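Local coordinates for phage-related protein (Bordetella bronchiseptica RB50, PDB 3BJQ) that probably builds the shell of a phage or prophage particle, in the manner of major capsid proteins, at residues 85-90 and 117-122; 177-182 and 219-224. All coordinates share one frame; numbering follows the deposited sequence.

Contact 1 (85-90 and 117-122); sequences SALEAK and RIMALA
L87 and M119, a selenomethionine, meet tip to tip where a beta strand packs against a long helix. Strand 87-92 lies beside helix 105-131 in a strand-on-helix arrangement that recalls the spine helix and adjoining sheet of HK97-like capsid proteins. The backbones stay well apart, L87 CA being 8.8 Å from M119 CA, and side chains bridge most of this gap. The whole contact is small, burying 162 Å² over both segments, and none of the touching residues is fully buried. The tight part centres on one methyl group. M119 CE sits 3.5 Å from L87 CG and 3.7 Å from L87 CD1, so it bears on the branch point of the leucine as well as on one of its methyls. The methyl that touches the leucine also reaches the backbone, M119 CE lying 3.3 Å from S85 O. M119 can reach this far because CG stands anti to the carbonyl carbon (chi1 -74°) and the chain beyond runs fully extended. I118 adds a second, lighter touch: its side chain crosses that of L87 at about a right angle, with I118 CG2 3.8 Å from L87 CD1. V115, one turn earlier on the helix, also packs on L87, and K69 and I71 of a second subunit close over L87 and I118 respectively.

A bound tetraethylene glycol, probably from the crystallisation liquor, comes within about 4 Å of the M119 side chain. The loose end is at S85, which is exposed: its hydroxyl turns back to V83 O, and S85 CB stays 5.6 Å from M119 CE.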
loop_
_atom_site.group_PDB
_atom_site.type_symbol
_atom_site.label_atom_id
_atom_site.label_comp_id
_atom_site.label_asym_id
_atom_site.label_seq_id
_atom_site.Cartn_x
_atom_site.Cartn_y
_atom_site.Cartn_z
ATOM N N SER E 85 27.953 25.836 16.621
ATOM C CA SER E 85 27.788 25.643 18.057
ATOM C C SER E 85 27.099 24.314 18.349
ATOM O O SER E 85 26.121 24.257 19.117
ATOM C CB SER E 85 26.979 26.805 18.652
ATOM O OG SER E 85 27.508 28.075 18.279
ATOM N N ALA E 86 27.595 23.254 17.717
ATOM C CA ALA E 86 27.043 21.923 17.910
ATOM C C ALA E 86 27.308 21.443 19.336
ATOM O O ALA E 86 28.390 21.643 19.887
ATOM C CB ALA E 86 27.630 20.940 16.884
ATOM N N LEU E 87 26.289 20.833 19.928
ATOM C CA LEU E 87 26.379 20.275 21.268
ATOM C C LEU E 87 26.318 18.761 21.099
ATOM O O LEU E 87 26.274 18.268 19.969
ATOM C CB LEU E 87 25.217 20.802 22.121
ATOM C CG LEU E 87 25.180 22.309 22.402
ATOM C CD1 LEU E 87 23.893 22.737 23.099
ATOM C CD2 LEU E 87 26.379 22.713 23.246
ATOM N N GLU E 88 26.363 18.033 22.205
ATOM C CA GLU E 88 26.340 16.578 22.184
ATOM C C GLU E 88 25.323 16.060 23.197
ATOM O O GLU E 88 25.532 16.162 24.419
ATOM C CB GLU E 88 27.736 15.996 22.484
ATOM C CG GLU E 88 28.657 15.880 21.250
ATOM C CD GLU E 88 30.033 15.357 21.578
ATOM O OE1 GLU E 88 30.398 15.356 22.769
ATOM O OE2 GLU E 88 30.753 14.943 20.647
ATOM N N ALA E 89 24.229 15.507 22.674
ATOM C CA ALA E 89 23.236 14.814 23.476
ATOM C C ALA E 89 23.865 13.519 24.008
ATOM O O ALA E 89 24.671 12.901 23.326
ATOM C CB ALA E 89 22.042 14.505 22.620
ATOM N N LYS E 90 23.444 13.081 25.187
ATOM C CA LYS E 90 24.077 11.967 25.884
ATOM C C LYS E 90 23.025 11.051 26.471
ATOM O O LYS E 90 22.102 11.513 27.129
ATOM C CB LYS E 90 24.953 12.544 27.011
ATOM C CG LYS E 90 25.634 11.584 27.915
ATOM C CD LYS E 90 26.698 12.294 28.786
ATOM C CE LYS E 90 26.097 13.401 29.659
ATOM N NZ LYS E 90 24.990 12.879 30.533
ATOM N N ARG E 117 16.834 22.438 24.051
ATOM C CA ARG E 117 16.332 23.461 24.987
ATOM C C ARG E 117 17.375 24.506 25.304
ATOM O O ARG E 117 17.061 25.684 25.455
ATOM C CB ARG E 117 15.850 22.886 26.307
ATOM C CG ARG E 117 15.159 24.013 27.116
ATOM C CD ARG E 117 14.899 23.669 28.505
ATOM N NE ARG E 117 14.160 24.710 29.237
ATOM C CZ ARG E 117 14.695 25.628 30.039
ATOM N NH1 ARG E 117 15.999 25.764 30.172
ATOM N NH2 ARG E 117 13.891 26.460 30.684
ATOM N N ILE E 118 18.606 24.057 25.458
ATOM C CA ILE E 118 19.736 24.940 25.635
ATOM C C ILE E 118 19.873 25.895 24.457
ATOM O O ILE E 118 20.090 27.092 24.634
ATOM C CB ILE E 118 21.046 24.131 25.742
ATOM C CG1 ILE E 118 21.108 23.373 27.063
ATOM C CG2 ILE E 118 22.244 25.041 25.634
ATOM C CD1 ILE E 118 22.093 23.968 28.066
HETATM N N MSE E 119 19.765 25.360 23.246
HETATM C CA MSE E 119 19.849 26.184 22.042
HETATM C C MSE E 119 18.667 27.135 21.919
HETATM O O MSE E 119 18.789 28.242 21.386
HETATM C CB MSE E 119 19.932 25.297 20.793
HETATM C CG MSE E 119 21.294 24.633 20.631
HETATM SE SE MSE E 119 21.311 23.199 19.312
HETATM C CE MSE E 119 23.202 22.704 19.483
ATOM N N ALA E 120 17.515 26.683 22.377
ATOM C CA ALA E 120 16.296 27.486 22.329
ATOM C C ALA E 120 16.358 28.702 23.238
ATOM O O ALA E 120 15.903 29.805 22.888
ATOM C CB ALA E 120 15.123 26.626 22.670
ATOM N N LEU E 121 16.952 28.514 24.406
ATOM C CA LEU E 121 17.072 29.581 25.374
ATOM C C LEU E 121 18.133 30.579 24.923
ATOM O O LEU E 121 17.972 31.773 25.114
ATOM C CB LEU E 121 17.381 28.982 26.766
ATOM C CG LEU E 121 16.967 29.745 28.027
ATOM C CD1 LEU E 121 15.528 30.268 27.932
ATOM C CD2 LEU E 121 17.143 28.855 29.273
ATOM N N ALA E 122 19.226 30.095 24.335
ATOM C CA ALA E 122 20.267 30.981 23.801
ATOM C C ALA E 122 19.692 31.826 22.659
ATOM O O ALA E 122 19.964 33.021 22.555
ATOM C CB ALA E 122 21.441 30.183 23.308
#

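Contact 2 (177-182 and 219-224); sequences PNRLML and VEEIVV
The guanidinium of R179 has a carboxylate oxygen over one face and another at its edge. E221 OE1 stands above the face, displaced from the middle of the group and 3.6 Å from R179 NH1; the two planes are 54° apart and no N-H points at this oxygen, so the long salt bridge rests on charge alone. E220 OE2 lies in plane at the edge, 3.5 Å from R179 NH1, and takes a weak hydrogen bond (N-H...O 149°) that is part of a salt bridge. The same NH1 also bonds N178 O at 3.2 Å, from above the carbonyl plane. A bend at chi2 (-75°) turns the arginine chain toward these groups. Outside the segments, R179 NH2 forms a salt bridge with D252 and E221 OE2 one with K33.

Beneath this group the backbones run parallel in strict register. L180 is gripped from both ends: L180 N bonds E221 O at 2.9 Å, and V223 N bonds L180 O at 2.8 Å; L182 N then bonds V223 O at 2.9 Å. On the face opposite R179, L182 CD1 packs 3.8 Å from I222 CG2, near L213 of helix 210-217. N178 and R179 form a classic beta bulge against G248. Two adjacent parallel strands joined through intervening helices make this a beta-alpha-beta crossover within the mixed sheet of the capsid-protein-like region.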
loop_
_atom_site.group_PDB
_atom_site.type_symbol
_atom_site.label_atom_id
_atom_site.label_comp_id
_atom_site.label_asym_id
_atom_site.label_seq_id
_atom_site.Cartn_x
_atom_site.Cartn_y
_atom_site.Cartn_z
ATOM N N PRO E 177 1.490 46.798 11.595
ATOM C CA PRO E 177 2.253 45.807 12.345
ATOM C C PRO E 177 1.304 44.701 12.794
ATOM O O PRO E 177 0.133 44.973 13.039
ATOM C CB PRO E 177 2.796 46.597 13.536
ATOM C CG PRO E 177 1.945 47.767 13.663
ATOM C CD PRO E 177 1.462 48.101 12.280
ATOM N N ASN E 178 1.796 43.468 12.856
ATOM C CA ASN E 178 0.964 42.325 13.222
ATOM C C ASN E 178 1.458 41.540 14.433
ATOM O O ASN E 178 0.868 40.508 14.787
ATOM C CB ASN E 178 0.797 41.392 12.016
ATOM C CG ASN E 178 2.112 40.918 11.468
ATOM O OD1 ASN E 178 3.173 41.279 11.976
ATOM N ND2 ASN E 178 2.055 40.100 10.433
ATOM N N ARG E 179 2.523 42.027 15.062
ATOM C CA ARG E 179 3.074 41.403 16.244
ATOM C C ARG E 179 3.265 42.439 17.318
ATOM O O ARG E 179 3.933 43.431 17.080
ATOM C CB ARG E 179 4.463 40.842 15.997
ATOM C CG ARG E 179 4.542 39.718 15.072
ATOM C CD ARG E 179 4.055 38.412 15.664
ATOM N NE ARG E 179 4.232 37.413 14.623
ATOM C CZ ARG E 179 3.392 37.247 13.610
ATOM N NH1 ARG E 179 2.285 37.966 13.533
ATOM N NH2 ARG E 179 3.652 36.338 12.690
ATOM N N LEU E 180 2.711 42.196 18.498
ATOM C CA LEU E 180 2.989 43.058 19.657
ATOM C C LEU E 180 3.585 42.166 20.732
ATOM O O LEU E 180 2.975 41.173 21.096
ATOM C CB LEU E 180 1.719 43.789 20.133
ATOM C CG LEU E 180 1.889 44.977 21.111
ATOM C CD1 LEU E 180 0.790 46.009 20.901
ATOM C CD2 LEU E 180 1.876 44.493 22.518
HETATM N N MSE E 181 4.803 42.499 21.179
HETATM C CA MSE E 181 5.471 41.814 22.261
HETATM C C MSE E 181 5.305 42.623 23.559
HETATM O O MSE E 181 5.805 43.734 23.669
HETATM C CB MSE E 181 6.976 41.678 21.953
HETATM C CG MSE E 181 7.745 40.701 22.813
HETATM SE SE MSE E 181 8.073 41.175 24.657
HETATM C CE MSE E 181 9.034 42.804 24.415
ATOM N N LEU E 182 4.587 42.066 24.523
ATOM C CA LEU E 182 4.495 42.634 25.870
ATOM C C LEU E 182 5.392 41.814 26.783
ATOM O O LEU E 182 5.177 40.601 26.920
ATOM C CB LEU E 182 3.078 42.502 26.417
ATOM C CG LEU E 182 1.931 43.181 25.678
ATOM C CD1 LEU E 182 0.631 42.881 26.367
ATOM C CD2 LEU E 182 2.181 44.677 25.639
ATOM N N VAL E 219 -4.213 44.503 16.864
ATOM C CA VAL E 219 -3.011 43.831 16.439
ATOM C C VAL E 219 -3.349 42.352 16.312
ATOM O O VAL E 219 -3.956 41.753 17.219
ATOM C CB VAL E 219 -1.824 44.006 17.418
ATOM C CG1 VAL E 219 -1.336 45.471 17.432
ATOM C CG2 VAL E 219 -2.201 43.533 18.819
ATOM N N GLU E 220 -2.912 41.768 15.204
ATOM C CA GLU E 220 -3.142 40.365 14.905
ATOM C C GLU E 220 -2.757 39.408 16.032
ATOM O O GLU E 220 -3.512 38.513 16.380
ATOM C CB GLU E 220 -2.350 39.985 13.661
ATOM C CG GLU E 220 -2.641 38.609 13.114
ATOM C CD GLU E 220 -1.916 38.375 11.805
ATOM O OE1 GLU E 220 -2.514 38.678 10.747
ATOM O OE2 GLU E 220 -0.743 37.942 11.842
ATOM N N GLU E 221 -1.568 39.581 16.578
ATOM C CA GLU E 221 -1.075 38.655 17.565
ATOM C C GLU E 221 -0.275 39.384 18.630
ATOM O O GLU E 221 0.548 40.237 18.316
ATOM C CB GLU E 221 -0.212 37.614 16.869
ATOM C CG GLU E 221 0.306 36.510 17.793
ATOM C CD GLU E 221 0.833 35.309 17.033
ATOM O OE1 GLU E 221 1.016 35.414 15.797
ATOM O OE2 GLU E 221 1.074 34.265 17.681
ATOM N N ILE E 222 -0.547 39.051 19.888
ATOM C CA ILE E 222 0.204 39.571 21.024
ATOM C C ILE E 222 0.970 38.398 21.591
ATOM O O ILE E 222 0.374 37.351 21.851
ATOM C CB ILE E 222 -0.736 40.171 22.120
ATOM C CG1 ILE E 222 -1.480 41.381 21.569
ATOM C CG2 ILE E 222 0.073 40.545 23.423
ATOM C CD1 ILE E 222 -2.361 42.131 22.599
ATOM N N VAL E 223 2.282 38.553 21.745
ATOM C CA VAL E 223 3.127 37.527 22.351
ATOM C C VAL E 223 3.709 38.100 23.642
ATOM O O VAL E 223 3.987 39.295 23.721
ATOM C CB VAL E 223 4.194 37.003 21.352
ATOM C CG1 VAL E 223 3.504 36.408 20.118
ATOM C CG2 VAL E 223 5.181 38.080 20.949
ATOM N N VAL E 224 3.816 37.261 24.676
ATOM C CA VAL E 224 4.299 37.695 25.971
ATOM C C VAL E 224 5.704 37.163 26.249
ATOM O O VAL E 224 5.937 35.958 26.186
ATOM C CB VAL E 224 3.382 37.232 27.110
ATOM C CG1 VAL E 224 3.864 37.839 28.439
ATOM C CG2 VAL E 224 1.908 37.630 26.807
HETATM O O HOH W 1 -2.087 43.705 12.831
#

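Contacts 1 and 2 follow one another along the chain, contact 1 being complete in sequence before contact 2 begins, and lie on opposite sides of the chain's centre. Their centres are about 28 Å apart and their nearest atoms about 11 Å apart, so neither touches the other. The centre of contact 1 lies about 17 Å from the chain's centre, that of contact 2 about 12 Å. Contact 1 joins a sheet to a long helix at the surface, beside tetraethylene glycol, and takes part in a subunit interface. Contact 2 is buried within a different sheet, and no other chain of the assembly touches it; it belongs to the interior of a single subunit.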